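Local coordinates for FAD synthetase (Saccharomyces cerevisiae, PDB 2WSI), which catalyses the transfer of the adenylyl group from ATP to FMN, forming the coenzyme FAD and releasing diphosphate, at residues G54-D65 with E157-R166; E173-T181 with M189-W197. All coordinates share one frame; numbering follows the deposited sequence.

Interaction 1: residues G54-D65 with E157-R166. With FAD (flavin-adenine dinucleotide), chain C; SO4 (sulfate ion), chain B.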
loop_
_atom_site.group_PDB
_atom_site.type_symbol
_atom_site.label_atom_id
_atom_site.label_comp_id
_atom_site.label_asym_id
_atom_site.label_seq_id
_atom_site.Cartn_x
_atom_site.Cartn_y
_atom_site.Cartn_z
ATOM N N GLY A 54 -8.166 -17.842 4.141
ATOM C CA GLY A 54 -9.269 -17.162 3.492
ATOM C C GLY A 54 -10.203 -16.413 4.433
ATOM O O GLY A 54 -11.107 -15.729 3.964
ATOM N N GLU A 55 -10.008 -16.545 5.739
ATOM C CA GLU A 55 -10.840 -15.802 6.689
ATOM C C GLU A 55 -10.607 -14.321 6.464
ATOM O O GLU A 55 -11.510 -13.494 6.666
ATOM C CB GLU A 55 -10.495 -16.138 8.151
ATOM C CG GLU A 55 -10.861 -17.553 8.554
ATOM C CD GLU A 55 -10.444 -17.898 9.990
ATOM O OE1 GLU A 55 -10.053 -16.997 10.737
ATOM O OE2 GLU A 55 -10.509 -19.075 10.375
ATOM N N ILE A 56 -9.380 -13.999 6.076
ATOM C CA ILE A 56 -9.009 -12.618 5.788
ATOM C C ILE A 56 -8.667 -12.477 4.325
ATOM O O ILE A 56 -7.821 -13.209 3.839
ATOM C CB ILE A 56 -7.751 -12.189 6.557
ATOM C CG1 ILE A 56 -7.946 -12.300 8.075
ATOM C CG2 ILE A 56 -7.420 -10.727 6.251
ATOM C CD1 ILE A 56 -6.680 -11.991 8.840
ATOM N N SER A 57 -9.259 -11.492 3.650
ATOM C CA SER A 57 -8.784 -11.102 2.339
ATOM C C SER A 57 -8.133 -9.721 2.414
ATOM O O SER A 57 -8.579 -8.857 3.157
ATOM C CB SER A 57 -9.929 -11.020 1.355
ATOM O OG SER A 57 -9.402 -10.787 0.075
ATOM N N PHE A 58 -7.072 -9.535 1.654
ATOM C CA PHE A 58 -6.348 -8.263 1.622
ATOM C C PHE A 58 -6.886 -7.433 0.446
ATOM O O PHE A 58 -6.830 -7.883 -0.717
ATOM C CB PHE A 58 -4.847 -8.554 1.433
ATOM C CG PHE A 58 -3.974 -7.365 1.680
ATOM C CD1 PHE A 58 -3.303 -7.233 2.876
ATOM C CD2 PHE A 58 -3.847 -6.372 0.720
ATOM C CE1 PHE A 58 -2.513 -6.105 3.137
ATOM C CE2 PHE A 58 -3.071 -5.233 0.965
ATOM C CZ PHE A 58 -2.408 -5.097 2.167
ATOM N N SER A 59 -7.446 -6.245 0.717
ATOM C CA SER A 59 -7.878 -5.389 -0.399
ATOM C C SER A 59 -6.695 -4.597 -0.936
ATOM O O SER A 59 -6.090 -3.775 -0.248
ATOM C CB SER A 59 -9.066 -4.467 -0.055
ATOM O OG SER A 59 -8.767 -3.594 1.024
ATOM N N TYR A 60 -6.371 -4.856 -2.188
ATOM C CA TYR A 60 -5.165 -4.311 -2.786
ATOM C C TYR A 60 -5.518 -3.623 -4.108
ATOM O O TYR A 60 -6.182 -4.218 -4.960
ATOM C CB TYR A 60 -4.202 -5.456 -3.053
ATOM C CG TYR A 60 -2.880 -5.042 -3.660
ATOM C CD1 TYR A 60 -2.011 -4.202 -2.963
ATOM C CD2 TYR A 60 -2.482 -5.511 -4.918
ATOM C CE1 TYR A 60 -0.793 -3.826 -3.498
ATOM C CE2 TYR A 60 -1.271 -5.144 -5.459
ATOM C CZ TYR A 60 -0.421 -4.292 -4.741
ATOM O OH TYR A 60 0.805 -3.899 -5.216
ATOM N N ASN A 61 -5.038 -2.397 -4.299
ATOM C CA ASN A 61 -5.300 -1.659 -5.545
ATOM C C ASN A 61 -4.001 -1.091 -6.133
ATOM O O ASN A 61 -4.038 -0.271 -7.052
ATOM C CB ASN A 61 -6.308 -0.523 -5.327
ATOM C CG ASN A 61 -5.787 0.542 -4.353
ATOM O OD1 ASN A 61 -4.664 0.459 -3.853
ATOM N ND2 ASN A 61 -6.614 1.545 -4.080
ATOM N N GLY A 62 -2.860 -1.570 -5.632
ATOM C CA GLY A 62 -1.575 -1.186 -6.198
ATOM C C GLY A 62 -1.108 0.210 -5.794
ATOM O O GLY A 62 -0.007 0.628 -6.170
ATOM N N GLY A 63 -1.917 0.935 -5.024
ATOM C CA GLY A 63 -1.499 2.272 -4.582
ATOM C C GLY A 63 -0.403 2.208 -3.507
ATOM O O GLY A 63 -0.108 1.136 -2.957
ATOM N N LYS A 64 0.218 3.351 -3.213
ATOM C CA LYS A 64 1.339 3.389 -2.279
ATOM C C LYS A 64 0.904 2.908 -0.893
ATOM O O LYS A 64 1.652 2.215 -0.235
ATOM C CB LYS A 64 1.924 4.796 -2.163
ATOM C CG LYS A 64 0.939 5.868 -1.643
ATOM C CD LYS A 64 1.600 7.285 -1.815
ATOM C CE LYS A 64 0.850 8.368 -0.999
ATOM N NZ LYS A 64 -0.589 8.312 -1.337
ATOM N N ASP A 65 -0.292 3.291 -0.453
ATOM C CA ASP A 65 -0.727 2.976 0.900
ATOM C C ASP A 65 -0.962 1.469 1.050
ATOM O O ASP A 65 -0.482 0.842 2.004
ATOM C CB ASP A 65 -2.024 3.696 1.232
ATOM C CG ASP A 65 -1.848 5.202 1.454
ATOM O OD1 ASP A 65 -0.710 5.684 1.529
ATOM O OD2 ASP A 65 -2.873 5.908 1.557
ATOM N N GLU A 157 -17.118 -17.233 3.403
ATOM C CA GLU A 157 -16.196 -17.534 4.488
ATOM C C GLU A 157 -15.377 -16.282 4.902
ATOM O O GLU A 157 -14.724 -16.271 5.946
ATOM C CB GLU A 157 -15.244 -18.680 4.079
ATOM C CG GLU A 157 -14.227 -18.300 2.962
ATOM C CD GLU A 157 -14.713 -18.598 1.530
ATOM O OE1 GLU A 157 -15.939 -18.582 1.268
ATOM O OE2 GLU A 157 -13.843 -18.828 0.655
ATOM N N THR A 158 -15.413 -15.239 4.084
ATOM C CA THR A 158 -14.611 -14.039 4.364
ATOM C C THR A 158 -15.122 -13.380 5.638
ATOM O O THR A 158 -16.280 -12.964 5.705
ATOM C CB THR A 158 -14.718 -13.004 3.225
ATOM O OG1 THR A 158 -14.292 -13.582 1.981
ATOM C CG2 THR A 158 -13.858 -11.777 3.548
ATOM N N GLU A 159 -14.275 -13.290 6.655
ATOM C CA GLU A 159 -14.688 -12.684 7.926
ATOM C C GLU A 159 -14.156 -11.258 8.102
ATOM O O GLU A 159 -14.712 -10.445 8.849
ATOM C CB GLU A 159 -14.250 -13.581 9.098
ATOM C CG GLU A 159 -14.922 -14.970 9.041
ATOM C CD GLU A 159 -14.670 -15.816 10.274
ATOM O OE1 GLU A 159 -14.327 -15.233 11.334
ATOM O OE2 GLU A 159 -14.825 -17.067 10.185
ATOM N N ALA A 160 -13.087 -10.946 7.400
ATOM C CA ALA A 160 -12.398 -9.652 7.610
ATOM C C ALA A 160 -11.626 -9.279 6.340
ATOM O O ALA A 160 -11.231 -10.161 5.580
ATOM C CB ALA A 160 -11.434 -9.754 8.782
ATOM N N ILE A 161 -11.473 -7.981 6.101
ATOM C CA ILE A 161 -10.753 -7.475 4.960
ATOM C C ILE A 161 -9.752 -6.408 5.403
ATOM O O ILE A 161 -10.112 -5.503 6.136
ATOM C CB ILE A 161 -11.723 -6.885 3.952
ATOM C CG1 ILE A 161 -12.767 -7.970 3.646
ATOM C CG2 ILE A 161 -10.966 -6.416 2.693
ATOM C CD1 ILE A 161 -13.380 -7.913 2.288
ATOM N N VAL A 162 -8.507 -6.549 4.959
ATOM C CA VAL A 162 -7.457 -5.608 5.286
ATOM C C VAL A 162 -7.555 -4.439 4.305
ATOM O O VAL A 162 -7.639 -4.647 3.110
ATOM C CB VAL A 162 -6.054 -6.256 5.141
ATOM C CG1 VAL A 162 -4.975 -5.271 5.597
ATOM C CG2 VAL A 162 -5.952 -7.594 5.927
ATOM N N ILE A 163 -7.469 -3.213 4.820
ATOM C CA ILE A 163 -7.744 -1.992 4.054
ATOM C C ILE A 163 -6.638 -0.993 4.385
ATOM O O ILE A 163 -6.413 -0.723 5.564
ATOM C CB ILE A 163 -9.054 -1.361 4.536
ATOM C CG1 ILE A 163 -10.200 -2.373 4.369
ATOM C CG2 ILE A 163 -9.326 -0.043 3.819
ATOM C CD1 ILE A 163 -11.522 -1.927 5.042
ATOM N N GLY A 164 -5.966 -0.452 3.366
ATOM C CA GLY A 164 -4.816 0.419 3.592
ATOM C C GLY A 164 -5.204 1.888 3.799
ATOM O O GLY A 164 -4.457 2.794 3.438
ATOM N N ILE A 165 -6.360 2.113 4.397
ATOM C CA ILE A 165 -6.876 3.461 4.597
ATOM C C ILE A 165 -6.033 4.202 5.641
ATOM O O ILE A 165 -5.529 3.615 6.565
ATOM C CB ILE A 165 -8.349 3.396 5.043
ATOM C CG1 ILE A 165 -9.006 4.786 5.062
ATOM C CG2 ILE A 165 -8.452 2.706 6.384
ATOM C CD1 ILE A 165 -10.560 4.712 5.026
ATOM N N ARG A 166 -5.841 5.499 5.463
ATOM C CA ARG A 166 -5.357 6.287 6.592
ATOM C C ARG A 166 -5.873 7.717 6.492
ATOM O O ARG A 166 -6.699 8.006 5.658
ATOM C CB ARG A 166 -3.831 6.228 6.769
ATOM C CG ARG A 166 -3.028 6.243 5.516
ATOM C CD ARG A 166 -1.702 6.983 5.662
ATOM N NE ARG A 166 -1.378 7.328 4.322
ATOM C CZ ARG A 166 -1.199 8.536 3.808
ATOM N NH1 ARG A 166 -1.113 9.675 4.507
ATOM N NH2 ARG A 166 -1.023 8.553 2.528
HETATM P PA FAD C . -9.248 4.742 -1.028
HETATM O O1A FAD C . -8.727 5.411 -2.270
HETATM O O2A FAD C . -10.677 4.305 -1.207
HETATM O O5B FAD C . -8.306 3.530 -0.503
HETATM C C5B FAD C . -8.470 3.076 0.827
HETATM C C4B FAD C . -8.164 1.576 0.871
HETATM O O4B FAD C . -9.255 0.859 0.356
HETATM C C3B FAD C . -6.978 1.215 -0.003
HETATM O O3B FAD C . -5.766 1.309 0.702
HETATM C C2B FAD C . -7.298 -0.217 -0.387
HETATM O O2B FAD C . -6.884 -1.107 0.629
HETATM C C1B FAD C . -8.802 -0.208 -0.457
HETATM N N9A FAD C . -9.200 0.054 -1.850
HETATM C C8A FAD C . -9.517 1.253 -2.435
HETATM N N7A FAD C . -9.845 1.031 -3.737
HETATM C C5A FAD C . -9.710 -0.300 -3.975
HETATM C C6A FAD C . -9.893 -1.074 -5.102
HETATM N N6A FAD C . -10.292 -0.555 -6.278
HETATM N N1A FAD C . -9.698 -2.421 -4.999
HETATM C C2A FAD C . -9.315 -3.019 -3.817
HETATM N N3A FAD C . -9.096 -2.238 -2.706
HETATM C C4A FAD C . -9.325 -0.910 -2.794
HETATM N N1 FAD C . -16.984 3.390 4.227
HETATM C C2 FAD C . -17.976 3.535 5.162
HETATM O O2 FAD C . -18.482 4.640 5.362
HETATM N N3 FAD C . -18.413 2.447 5.876
HETATM C C4 FAD C . -17.868 1.200 5.661
HETATM O O4 FAD C . -18.302 0.268 6.346
HETATM C C4X FAD C . -16.857 1.045 4.707
HETATM N N5 FAD C . -16.273 -0.194 4.457
HETATM C C5X FAD C . -15.269 -0.325 3.518
HETATM C C6 FAD C . -14.678 -1.562 3.259
HETATM C C7 FAD C . -13.685 -1.670 2.281
HETATM C C7M FAD C . -13.038 -2.989 1.970
HETATM C C8 FAD C . -13.280 -0.538 1.585
HETATM C C8M FAD C . -12.198 -0.632 0.551
HETATM C C9 FAD C . -13.862 0.687 1.852
HETATM C C9A FAD C . -14.858 0.800 2.802
HETATM N N10 FAD C . -15.433 2.033 3.035
HETATM C C10 FAD C . -16.411 2.158 4.001
HETATM C "C1'" FAD C . -14.949 3.239 2.275
HETATM C "C2'" FAD C . -13.766 3.901 3.014
HETATM O "O2'" FAD C . -14.026 4.162 4.373
HETATM C "C3'" FAD C . -13.301 5.195 2.353
HETATM O "O3'" FAD C . -14.262 6.199 2.572
HETATM C "C4'" FAD C . -13.091 4.997 0.863
HETATM O "O4'" FAD C . -12.327 3.832 0.632
HETATM C "C5'" FAD C . -12.340 6.188 0.266
HETATM O "O5'" FAD C . -11.286 6.555 1.136
HETATM P P FAD C . -9.845 6.981 0.554
HETATM O O1P FAD C . -10.031 7.759 -0.728
HETATM O O2P FAD C . -9.040 7.686 1.622
HETATM O O3P FAD C . -9.013 5.655 0.251
HETATM S S SO4 B . -3.009 6.303 -2.983
HETATM O O1 SO4 B . -4.373 6.685 -3.297
HETATM O O2 SO4 B . -2.905 4.853 -3.112
HETATM O O3 SO4 B . -2.113 6.955 -3.938
HETATM O O4 SO4 B . -2.712 6.617 -1.590
HETATM O O HOH W 1 -11.651 -14.403 1.777
HETATM O O HOH W 2 -5.088 4.949 1.577
#
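I56, S57 and F58 run beside A160, I161 and V162 as parallel neighbours in the central sheet of a Rossmann-like alpha/beta fold, the architecture of the PAPS reductase family. The short axes of strands 56-59 and 160-162 approach to 4.5 Å at 31°, and the backbone nitrogens of S57, V162 and S59 donate in turn to A160 O, S57 O and V162 O. On the face lined by I56, F58 and V162, the forked V162 is the bump and the notch between I56 and F58 its hollow. CG1 of V162, anti to the backbone N (chi1 -176°), lies 3.6 Å from F58 CE1, while V162 CG2 presses on I56 CG2 at 3.5 Å, tighter than usual for two methyls. L69 and Y73 of helix 64-87 pack against V162. On the other face, I161 CG2 fits beside S59 CB at 3.9 Å.

Past the strands, the glycine-rich turn into helix 64-87 probably corresponds to the PP-loop of this family; K64 NZ holds O4 of a sulfate there at 2.7 Å. G164 shapes the ribose hollow: a side chain would collide with FAD O3B, and G164 N instead reaches FAD O2B at 3.0 Å. R166 closes this end. Its NH2 meets the syn lone pair of D65 OD1 at 3.1 Å, the guanidinium standing almost upright on the carboxylate (83°), and NH2 also bridges to E299, which K64 shares. A leucine in place of R166, lacking the guanidinium, would probably cost D65 its arginine partner and leave E299 with K64 but without R166. Nearer the strands, S59 OG is 2.6 Å from V162 O, which thus takes both the hydroxyl and the backbone N-H of S59.

Interaction 2: residues E173-T181 with M189-W197. With FAD (flavin-adenine dinucleotide), chain C.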
loop_
_atom_site.group_PDB
_atom_site.type_symbol
_atom_site.label_atom_id
_atom_site.label_comp_id
_atom_site.label_asym_id
_atom_site.label_seq_id
_atom_site.Cartn_x
_atom_site.Cartn_y
_atom_site.Cartn_z
ATOM N N GLU A 173 -13.157 11.292 10.849
ATOM C CA GLU A 173 -13.592 10.108 10.110
ATOM C C GLU A 173 -14.091 9.015 11.047
ATOM O O GLU A 173 -14.987 8.250 10.689
ATOM C CB GLU A 173 -12.439 9.589 9.257
ATOM C CG GLU A 173 -11.734 10.703 8.508
ATOM C CD GLU A 173 -10.345 10.324 8.030
ATOM O OE1 GLU A 173 -9.410 11.149 8.197
ATOM O OE2 GLU A 173 -10.194 9.213 7.477
ATOM N N ALA A 174 -13.523 8.958 12.248
ATOM C CA ALA A 174 -13.912 7.962 13.233
ATOM C C ALA A 174 -13.590 6.552 12.716
ATOM O O ALA A 174 -14.462 5.692 12.588
ATOM C CB ALA A 174 -15.388 8.088 13.562
ATOM N N LEU A 175 -12.324 6.332 12.422
ATOM C CA LEU A 175 -11.866 5.031 11.964
ATOM C C LEU A 175 -11.133 4.395 13.134
ATOM O O LEU A 175 -10.498 5.091 13.924
ATOM C CB LEU A 175 -10.944 5.178 10.729
ATOM C CG LEU A 175 -11.601 5.667 9.424
ATOM C CD1 LEU A 175 -10.563 5.898 8.307
ATOM C CD2 LEU A 175 -12.660 4.716 8.934
ATOM N N LYS A 176 -11.221 3.072 13.235
ATOM C CA LYS A 176 -10.503 2.304 14.239
ATOM C C LYS A 176 -9.726 1.178 13.538
ATOM O O LYS A 176 -10.127 0.738 12.459
ATOM C CB LYS A 176 -11.496 1.674 15.221
ATOM C CG LYS A 176 -12.299 2.687 16.043
ATOM C CD LYS A 176 -13.691 2.152 16.410
ATOM C CE LYS A 176 -13.650 0.733 17.011
ATOM N NZ LYS A 176 -13.437 0.759 18.479
ATOM N N PRO A 177 -8.647 0.689 14.167
ATOM C CA PRO A 177 -7.845 -0.418 13.603
ATOM C C PRO A 177 -8.656 -1.704 13.411
ATOM O O PRO A 177 -8.424 -2.448 12.462
ATOM C CB PRO A 177 -6.761 -0.674 14.658
ATOM C CG PRO A 177 -6.687 0.648 15.475
ATOM C CD PRO A 177 -8.059 1.272 15.389
ATOM N N ILE A 178 -9.571 -2.000 14.324
ATOM C CA ILE A 178 -10.454 -3.151 14.106
ATOM C C ILE A 178 -11.885 -2.639 14.256
ATOM O O ILE A 178 -12.256 -2.176 15.321
ATOM C CB ILE A 178 -10.145 -4.294 15.084
ATOM C CG1 ILE A 178 -8.692 -4.787 14.895
ATOM C CG2 ILE A 178 -11.123 -5.438 14.873
ATOM C CD1 ILE A 178 -8.309 -5.945 15.831
ATOM N N GLN A 179 -12.679 -2.716 13.194
ATOM C CA GLN A 179 -13.947 -2.003 13.156
ATOM C C GLN A 179 -14.947 -2.710 12.243
ATOM O O GLN A 179 -14.617 -3.084 11.122
ATOM C CB GLN A 179 -13.681 -0.576 12.616
ATOM C CG GLN A 179 -14.837 0.354 12.704
ATOM C CD GLN A 179 -14.466 1.766 12.282
ATOM O OE1 GLN A 179 -13.503 1.968 11.554
ATOM N NE2 GLN A 179 -15.237 2.746 12.738
ATOM N N ARG A 180 -16.174 -2.878 12.710
ATOM C CA ARG A 180 -17.249 -3.415 11.874
ATOM C C ARG A 180 -17.576 -2.466 10.739
ATOM O O ARG A 180 -17.351 -1.267 10.853
ATOM C CB ARG A 180 -18.507 -3.658 12.711
ATOM C CG ARG A 180 -18.425 -4.931 13.552
ATOM C CD ARG A 180 -18.470 -6.178 12.656
ATOM N NE ARG A 180 -18.119 -7.377 13.410
ATOM C CZ ARG A 180 -17.923 -8.588 12.882
ATOM N NH1 ARG A 180 -18.052 -8.785 11.581
ATOM N NH2 ARG A 180 -17.585 -9.610 13.672
ATOM N N THR A 181 -18.054 -2.999 9.618
ATOM C CA THR A 181 -18.529 -2.124 8.546
ATOM C C THR A 181 -19.797 -1.458 9.012
ATOM O O THR A 181 -20.399 -1.914 9.971
ATOM C CB THR A 181 -18.848 -2.886 7.288
ATOM O OG1 THR A 181 -19.685 -4.001 7.636
ATOM C CG2 THR A 181 -17.537 -3.363 6.598
ATOM N N MET A 189 -15.429 -7.576 9.079
ATOM C CA MET A 189 -14.625 -6.730 9.948
ATOM C C MET A 189 -13.623 -5.979 9.102
ATOM O O MET A 189 -12.895 -6.584 8.313
ATOM C CB MET A 189 -13.876 -7.563 11.006
ATOM C CG MET A 189 -13.275 -6.692 12.120
ATOM S SD MET A 189 -14.561 -6.006 13.245
ATOM C CE MET A 189 -14.681 -7.411 14.368
ATOM N N ARG A 190 -13.575 -4.660 9.284
ATOM C CA ARG A 190 -12.535 -3.852 8.655
ATOM C C ARG A 190 -11.265 -3.913 9.509
ATOM O O ARG A 190 -11.303 -3.686 10.729
ATOM C CB ARG A 190 -12.998 -2.397 8.506
ATOM C CG ARG A 190 -14.223 -2.241 7.645
ATOM C CD ARG A 190 -14.581 -0.744 7.466
ATOM N NE ARG A 190 -15.390 -0.263 8.582
ATOM C CZ ARG A 190 -15.816 0.989 8.716
ATOM N NH1 ARG A 190 -15.511 1.894 7.794
ATOM N NH2 ARG A 190 -16.565 1.332 9.762
ATOM N N LEU A 191 -10.157 -4.236 8.849
ATOM C CA LEU A 191 -8.847 -4.292 9.473
ATOM C C LEU A 191 -8.037 -3.150 8.849
ATOM O O LEU A 191 -7.710 -3.193 7.661
ATOM C CB LEU A 191 -8.159 -5.639 9.175
ATOM C CG LEU A 191 -8.950 -6.887 9.580
ATOM C CD1 LEU A 191 -8.133 -8.164 9.257
ATOM C CD2 LEU A 191 -9.335 -6.833 11.094
ATOM N N GLN A 192 -7.700 -2.157 9.664
ATOM C CA GLN A 192 -7.195 -0.867 9.183
ATOM C C GLN A 192 -5.952 -0.496 10.007
ATOM O O GLN A 192 -5.952 0.483 10.761
ATOM C CB GLN A 192 -8.315 0.194 9.353
ATOM C CG GLN A 192 -9.519 -0.118 8.467
ATOM C CD GLN A 192 -10.737 0.769 8.701
ATOM O OE1 GLN A 192 -11.111 1.088 9.844
ATOM N NE2 GLN A 192 -11.401 1.102 7.628
ATOM N N PRO A 193 -4.885 -1.300 9.882
ATOM C CA PRO A 193 -3.718 -1.109 10.746
ATOM C C PRO A 193 -2.747 -0.027 10.267
ATOM O O PRO A 193 -1.751 0.186 10.951
ATOM C CB PRO A 193 -3.014 -2.476 10.715
ATOM C CG PRO A 193 -3.681 -3.271 9.568
ATOM C CD PRO A 193 -4.708 -2.404 8.924
ATOM N N LEU A 194 -3.019 0.619 9.134
ATOM C CA LEU A 194 -2.184 1.714 8.632
ATOM C C LEU A 194 -2.717 3.086 9.048
ATOM O O LEU A 194 -2.229 4.122 8.592
ATOM C CB LEU A 194 -2.107 1.650 7.088
ATOM C CG LEU A 194 -0.773 2.122 6.503
ATOM C CD1 LEU A 194 0.328 1.169 6.862
ATOM C CD2 LEU A 194 -0.832 2.291 4.970
ATOM N N LEU A 195 -3.743 3.109 9.888
ATOM C CA LEU A 195 -4.477 4.346 10.100
ATOM C C LEU A 195 -3.637 5.521 10.618
ATOM O O LEU A 195 -3.967 6.662 10.341
ATOM C CB LEU A 195 -5.632 4.138 11.080
ATOM C CG LEU A 195 -6.893 3.525 10.484
ATOM C CD1 LEU A 195 -7.920 3.331 11.601
ATOM C CD2 LEU A 195 -7.455 4.407 9.333
ATOM N N HIS A 196 -2.579 5.253 11.371
ATOM C CA HIS A 196 -1.784 6.352 11.955
ATOM C C HIS A 196 -0.561 6.739 11.115
ATOM O O HIS A 196 0.256 7.563 11.532
ATOM C CB HIS A 196 -1.356 5.979 13.376
ATOM C CG HIS A 196 -2.500 5.564 14.245
ATOM N ND1 HIS A 196 -3.586 6.381 14.475
ATOM C CD2 HIS A 196 -2.766 4.394 14.876
ATOM C CE1 HIS A 196 -4.460 5.746 15.238
ATOM N NE2 HIS A 196 -3.975 4.547 15.510
ATOM N N TRP A 197 -0.434 6.172 9.916
ATOM C CA TRP A 197 0.671 6.550 9.042
ATOM C C TRP A 197 0.450 7.914 8.394
ATOM O O TRP A 197 -0.634 8.214 7.871
ATOM C CB TRP A 197 0.851 5.470 7.943
ATOM C CG TRP A 197 1.596 4.315 8.462
ATOM C CD1 TRP A 197 1.204 3.455 9.458
ATOM C CD2 TRP A 197 2.863 3.843 7.999
ATOM N NE1 TRP A 197 2.168 2.480 9.644
ATOM C CE2 TRP A 197 3.188 2.699 8.755
ATOM C CE3 TRP A 197 3.751 4.269 6.993
ATOM C CZ2 TRP A 197 4.366 2.008 8.573
ATOM C CZ3 TRP A 197 4.901 3.580 6.807
ATOM C CH2 TRP A 197 5.204 2.446 7.584
HETATM P PA FAD C . -9.248 4.742 -1.028
HETATM O O1A FAD C . -8.727 5.411 -2.270
HETATM O O2A FAD C . -10.677 4.305 -1.207
HETATM O O5B FAD C . -8.306 3.530 -0.503
HETATM C C5B FAD C . -8.470 3.076 0.827
HETATM C C4B FAD C . -8.164 1.576 0.871
HETATM O O4B FAD C . -9.255 0.859 0.356
HETATM C C3B FAD C . -6.978 1.215 -0.003
HETATM O O3B FAD C . -5.766 1.309 0.702
HETATM C C2B FAD C . -7.298 -0.217 -0.387
HETATM O O2B FAD C . -6.884 -1.107 0.629
HETATM C C1B FAD C . -8.802 -0.208 -0.457
HETATM N N9A FAD C . -9.200 0.054 -1.850
HETATM C C8A FAD C . -9.517 1.253 -2.435
HETATM N N7A FAD C . -9.845 1.031 -3.737
HETATM C C5A FAD C . -9.710 -0.300 -3.975
HETATM C C6A FAD C . -9.893 -1.074 -5.102
HETATM N N6A FAD C . -10.292 -0.555 -6.278
HETATM N N1A FAD C . -9.698 -2.421 -4.999
HETATM C C2A FAD C . -9.315 -3.019 -3.817
HETATM N N3A FAD C . -9.096 -2.238 -2.706
HETATM C C4A FAD C . -9.325 -0.910 -2.794
HETATM N N1 FAD C . -16.984 3.390 4.227
HETATM C C2 FAD C . -17.976 3.535 5.162
HETATM O O2 FAD C . -18.482 4.640 5.362
HETATM N N3 FAD C . -18.413 2.447 5.876
HETATM C C4 FAD C . -17.868 1.200 5.661
HETATM O O4 FAD C . -18.302 0.268 6.346
HETATM C C4X FAD C . -16.857 1.045 4.707
HETATM N N5 FAD C . -16.273 -0.194 4.457
HETATM C C5X FAD C . -15.269 -0.325 3.518
HETATM C C6 FAD C . -14.678 -1.562 3.259
HETATM C C7 FAD C . -13.685 -1.670 2.281
HETATM C C7M FAD C . -13.038 -2.989 1.970
HETATM C C8 FAD C . -13.280 -0.538 1.585
HETATM C C8M FAD C . -12.198 -0.632 0.551
HETATM C C9 FAD C . -13.862 0.687 1.852
HETATM C C9A FAD C . -14.858 0.800 2.802
HETATM N N10 FAD C . -15.433 2.033 3.035
HETATM C C10 FAD C . -16.411 2.158 4.001
HETATM C "C1'" FAD C . -14.949 3.239 2.275
HETATM C "C2'" FAD C . -13.766 3.901 3.014
HETATM O "O2'" FAD C . -14.026 4.162 4.373
HETATM C "C3'" FAD C . -13.301 5.195 2.353
HETATM O "O3'" FAD C . -14.262 6.199 2.572
HETATM C "C4'" FAD C . -13.091 4.997 0.863
HETATM O "O4'" FAD C . -12.327 3.832 0.632
HETATM C "C5'" FAD C . -12.340 6.188 0.266
HETATM O "O5'" FAD C . -11.286 6.555 1.136
HETATM P P FAD C . -9.845 6.981 0.554
HETATM O O1P FAD C . -10.031 7.759 -0.728
HETATM O O2P FAD C . -9.040 7.686 1.622
HETATM O O3P FAD C . -9.013 5.655 0.251
#
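R190 and Q179 form the central hydrogen-bonded pair of an antiparallel beta hairpin, with the short axes of strands 178-180 and 189-191 at 150°; each residue's backbone N donates to the other's O. The R190 side chain then threads between the hairpin and the flavin. Its CB rests against Q179 O at 3.2 Å. CG meets the methyl CG2 of T181 at 3.7 Å, and CD lies 3.5 Å from FAD N5. A bend about the CG-CD bond (chi3 -85°) swings the guanidinium back over strand 178-180, where R180 O is gripped side-on by two nitrogens. NH2 makes the shorter bond, 2.9 Å to R180 O; NE approaches the same oxygen from above the carbonyl plane. NH1, the other tip, lies 3.3 Å from FAD C4.

Both faces of the guanidinium are engaged. FAD O4 sits over the centre of one, and the Q179 amide stacks on the opposite face, its plane only 23° away. That amide is itself fixed, since Q179 NE2 donates to A174 O at 3.0 Å and Q179 OE1 accepts from K176 N. On the hairpin's other side M189 folds its CE over a face of the R180 guanidinium, 3.6 Å from NE, while R180 NH1 pairs with D187. Farther along, L175 CD1 packs on L195 CD2 at 3.6 Å.

Because O4 lies above the guanidinium and not at its edge, R190 meets the flavin by stacking, with NE and one N-H of NH2 directed at R180 O; its positive charge would probably polarise the C4 carbonyl.

How the interactions relate
Interactions 1 and 2 have centres 11 Å apart and belong to one sheet, in which strands 160-162 and 189-191 are direct neighbours. Backbone pairs join them: I163 N lies 2.9 Å from L191 O, and E159 O lies 3.0 Å from M189 N, both probable hydrogen bonds. Strand 160-162 thus sits between strand 56-59 and the hairpin. The two contacts share the same FAD: residues 54-65 with 157-166 receive mainly its adenosine part, with I163 and I165 reaching on to the flavin and ribityl chain, whereas residues 173-181 with 189-197 bring R190 and T181 to its flavin. I163 connects these regions, with CD1 3.5 Å from FAD C7 and its side chain about 4 Å from that of R190 at nearest approach.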